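Local structure of protein archease (Thermotoga maritima, 1J5U) at residues A[87-92]-A[96-101]. The protein probably activates the tRNA-splicing ligase RtcB by promoting its guanylylation, binds calcium, and may also act as a chaperone. Residues are numbered along the deposited sequence; the frame is centred on the assembly and turned at random.
Sequences WRIKRE and LKVTFR
Arg101 reaches across to Trp87 and lays its side chain over one face of the indole. CB leads to Arg101 CG, which lies 3.9 Å from Trp87 CD2. Arg101 CD comes down over the ring, 3.5 Å from the centroid of the five-membered ring of Trp87, and makes a CH-pi contact. The chain bends there (chi3 65°). Arg101 NE is hydrogen-bonded to Asp52 O. CZ stays above the five-membered ring in a cation-pi contact, but the guanidinium stands nearly upright on the indole (planes 85° apart). Its edge therefore meets the ring, with Arg101 NH1 3.6 Å from Trp87 NE1. CG of Arg88 covers the opposite face, so the indole is sandwiched between two arginine chains. Thr99 CG2 touches its edge.

At the Trp87 end the backbone pairing is irregular. Thr99 O accepts from both Trp87 N (2.8 Å) and Arg88 N (3.1 Å), which makes a classic beta bulge. Within it, Thr99 N returns a bond to Arg88 O. The regular antiparallel ladder continues from there through Ile89–Val98 and the hydrogen-bonded pair Lys90–Lys97. On the face of Lys97, Lys97 NZ forms a long salt bridge with Glu92 OE2 (3.4 Å). A water joins the same two atoms. On the other face, Leu96 CD2 packs on Ile89 CG2 (4.2 Å) and on Arg91 CB.

The two segments belong to the beta hairpin of strands 84-92 and 95-105. Strand 54-61 pairs with 95-105, and Thr99 OG1 is hydrogen-bonded to its Glu57 OE2. Helices 32-47 and 66-81 pack against the face of Ile89, Leu96 and Val98, through Leu36 and Trp76.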
loop_
_atom_site.group_PDB
_atom_site.type_symbol
_atom_site.label_atom_id
_atom_site.label_comp_id
_atom_site.label_asym_id
_atom_site.label_seq_id
_atom_site.Cartn_x
_atom_site.Cartn_y
_atom_site.Cartn_z
ATOM N N TRP A 87 -10.543 -1.276 -0.759
ATOM C CA TRP A 87 -11.153 -2.555 -1.100
ATOM C C TRP A 87 -11.242 -2.833 -2.601
ATOM O O TRP A 87 -10.820 -3.902 -3.085
ATOM C CB TRP A 87 -12.552 -2.619 -0.449
ATOM C CG TRP A 87 -13.372 -3.819 -0.830
ATOM C CD1 TRP A 87 -13.042 -5.140 -0.663
ATOM C CD2 TRP A 87 -14.668 -3.805 -1.431
ATOM N NE1 TRP A 87 -14.055 -5.943 -1.126
ATOM C CE2 TRP A 87 -15.065 -5.150 -1.604
ATOM C CE3 TRP A 87 -15.534 -2.782 -1.839
ATOM C CZ2 TRP A 87 -16.297 -5.502 -2.170
ATOM C CZ3 TRP A 87 -16.765 -3.130 -2.405
ATOM C CH2 TRP A 87 -17.132 -4.484 -2.563
ATOM N N ARG A 88 -11.800 -1.879 -3.342
ATOM C CA ARG A 88 -11.926 -2.040 -4.781
ATOM C C ARG A 88 -11.355 -0.831 -5.506
ATOM O O ARG A 88 -11.317 0.269 -4.960
ATOM C CB ARG A 88 -13.396 -2.245 -5.166
ATOM C CG ARG A 88 -13.921 -3.636 -4.786
ATOM C CD ARG A 88 -13.368 -4.707 -5.734
ATOM N NE ARG A 88 -13.679 -6.074 -5.313
ATOM C CZ ARG A 88 -12.957 -6.779 -4.442
ATOM N NH1 ARG A 88 -11.870 -6.253 -3.886
ATOM N NH2 ARG A 88 -13.316 -8.019 -4.133
ATOM N N ILE A 89 -10.898 -1.058 -6.727
ATOM C CA ILE A 89 -10.318 0.000 -7.532
ATOM C C ILE A 89 -10.931 -0.057 -8.918
ATOM O O ILE A 89 -10.963 -1.117 -9.565
ATOM C CB ILE A 89 -8.790 -0.152 -7.643
ATOM C CG1 ILE A 89 -8.182 -0.252 -6.233
ATOM C CG2 ILE A 89 -8.214 1.051 -8.416
ATOM C CD1 ILE A 89 -6.725 -0.697 -6.207
ATOM N N LYS A 90 -11.413 1.095 -9.367
ATOM C CA LYS A 90 -12.066 1.203 -10.668
ATOM C C LYS A 90 -11.532 2.404 -11.438
ATOM O O LYS A 90 -11.580 3.528 -10.951
ATOM C CB LYS A 90 -13.579 1.332 -10.441
ATOM C CG LYS A 90 -14.424 1.602 -11.688
ATOM C CD LYS A 90 -15.902 1.741 -11.289
ATOM C CE LYS A 90 -16.705 2.417 -12.381
ATOM N NZ LYS A 90 -16.374 1.818 -13.712
ATOM N N ARG A 91 -10.999 2.166 -12.627
ATOM C CA ARG A 91 -10.485 3.254 -13.439
ATOM C C ARG A 91 -11.657 4.069 -13.986
ATOM O O ARG A 91 -12.687 3.518 -14.357
ATOM C CB ARG A 91 -9.656 2.719 -14.614
ATOM C CG ARG A 91 -9.217 3.791 -15.599
ATOM C CD ARG A 91 -8.161 3.274 -16.578
ATOM N NE ARG A 91 -7.786 4.296 -17.550
ATOM C CZ ARG A 91 -6.688 4.251 -18.302
ATOM N NH1 ARG A 91 -5.845 3.223 -18.191
ATOM N NH2 ARG A 91 -6.425 5.236 -19.158
ATOM N N GLU A 92 -11.480 5.382 -14.006
ATOM C CA GLU A 92 -12.477 6.314 -14.528
ATOM C C GLU A 92 -11.658 7.370 -15.249
ATOM O O GLU A 92 -11.133 8.295 -14.630
ATOM C CB GLU A 92 -13.289 6.929 -13.382
ATOM C CG GLU A 92 -14.734 6.438 -13.365
ATOM C CD GLU A 92 -15.408 6.640 -12.040
ATOM O OE1 GLU A 92 -15.167 7.694 -11.410
ATOM O OE2 GLU A 92 -16.186 5.752 -11.633
ATOM N N LEU A 96 -8.421 7.041 -10.753
ATOM C CA LEU A 96 -8.857 5.792 -10.161
ATOM C C LEU A 96 -9.813 6.056 -9.015
ATOM O O LEU A 96 -9.513 6.847 -8.109
ATOM C CB LEU A 96 -7.658 5.008 -9.637
ATOM C CG LEU A 96 -6.649 4.601 -10.709
ATOM C CD1 LEU A 96 -5.404 4.073 -9.982
ATOM C CD2 LEU A 96 -7.241 3.519 -11.639
ATOM N N LYS A 97 -10.968 5.405 -9.069
ATOM C CA LYS A 97 -11.954 5.519 -8.001
ATOM C C LYS A 97 -11.728 4.328 -7.078
ATOM O O LYS A 97 -11.853 3.156 -7.478
ATOM C CB LYS A 97 -13.386 5.480 -8.540
ATOM C CG LYS A 97 -14.425 5.347 -7.440
ATOM C CD LYS A 97 -15.851 5.122 -7.982
ATOM C CE LYS A 97 -16.530 6.399 -8.400
ATOM N NZ LYS A 97 -17.990 6.159 -8.748
ATOM N N VAL A 98 -11.378 4.641 -5.841
ATOM C CA VAL A 98 -11.111 3.627 -4.832
ATOM C C VAL A 98 -12.267 3.524 -3.842
ATOM O O VAL A 98 -12.661 4.514 -3.234
ATOM C CB VAL A 98 -9.802 3.976 -4.071
ATOM C CG1 VAL A 98 -9.565 2.978 -2.900
ATOM C CG2 VAL A 98 -8.636 3.936 -5.054
ATOM N N THR A 99 -12.831 2.332 -3.712
ATOM C CA THR A 99 -13.899 2.124 -2.750
ATOM C C THR A 99 -13.241 1.540 -1.497
ATOM O O THR A 99 -12.526 0.532 -1.577
ATOM C CB THR A 99 -14.944 1.109 -3.257
ATOM O OG1 THR A 99 -15.441 1.511 -4.547
ATOM C CG2 THR A 99 -16.128 1.030 -2.268
ATOM N N PHE A 100 -13.448 2.199 -0.361
ATOM C CA PHE A 100 -12.934 1.732 0.913
ATOM C C PHE A 100 -14.078 1.057 1.668
ATOM O O PHE A 100 -15.253 1.332 1.398
ATOM C CB PHE A 100 -12.434 2.903 1.765
ATOM C CG PHE A 100 -11.254 3.622 1.193
ATOM C CD1 PHE A 100 -11.413 4.555 0.164
ATOM C CD2 PHE A 100 -9.986 3.393 1.705
ATOM C CE1 PHE A 100 -10.327 5.254 -0.339
ATOM C CE2 PHE A 100 -8.884 4.081 1.208
ATOM C CZ PHE A 100 -9.050 5.016 0.187
ATOM N N ARG A 101 -13.743 0.147 2.576
ATOM C CA ARG A 101 -14.749 -0.496 3.416
ATOM C C ARG A 101 -14.338 -0.270 4.866
ATOM O O ARG A 101 -13.142 -0.177 5.185
ATOM C CB ARG A 101 -14.901 -1.984 3.090
ATOM C CG ARG A 101 -15.909 -2.224 1.958
ATOM C CD ARG A 101 -16.028 -3.693 1.581
ATOM N NE ARG A 101 -16.571 -4.505 2.665
ATOM C CZ ARG A 101 -16.767 -5.822 2.601
ATOM N NH1 ARG A 101 -16.467 -6.494 1.498
ATOM N NH2 ARG A 101 -17.255 -6.471 3.649
HETATM O O HOH W 1 -17.520 8.702 -10.631
HETATM O O HOH W 2 -18.706 4.498 -10.739
#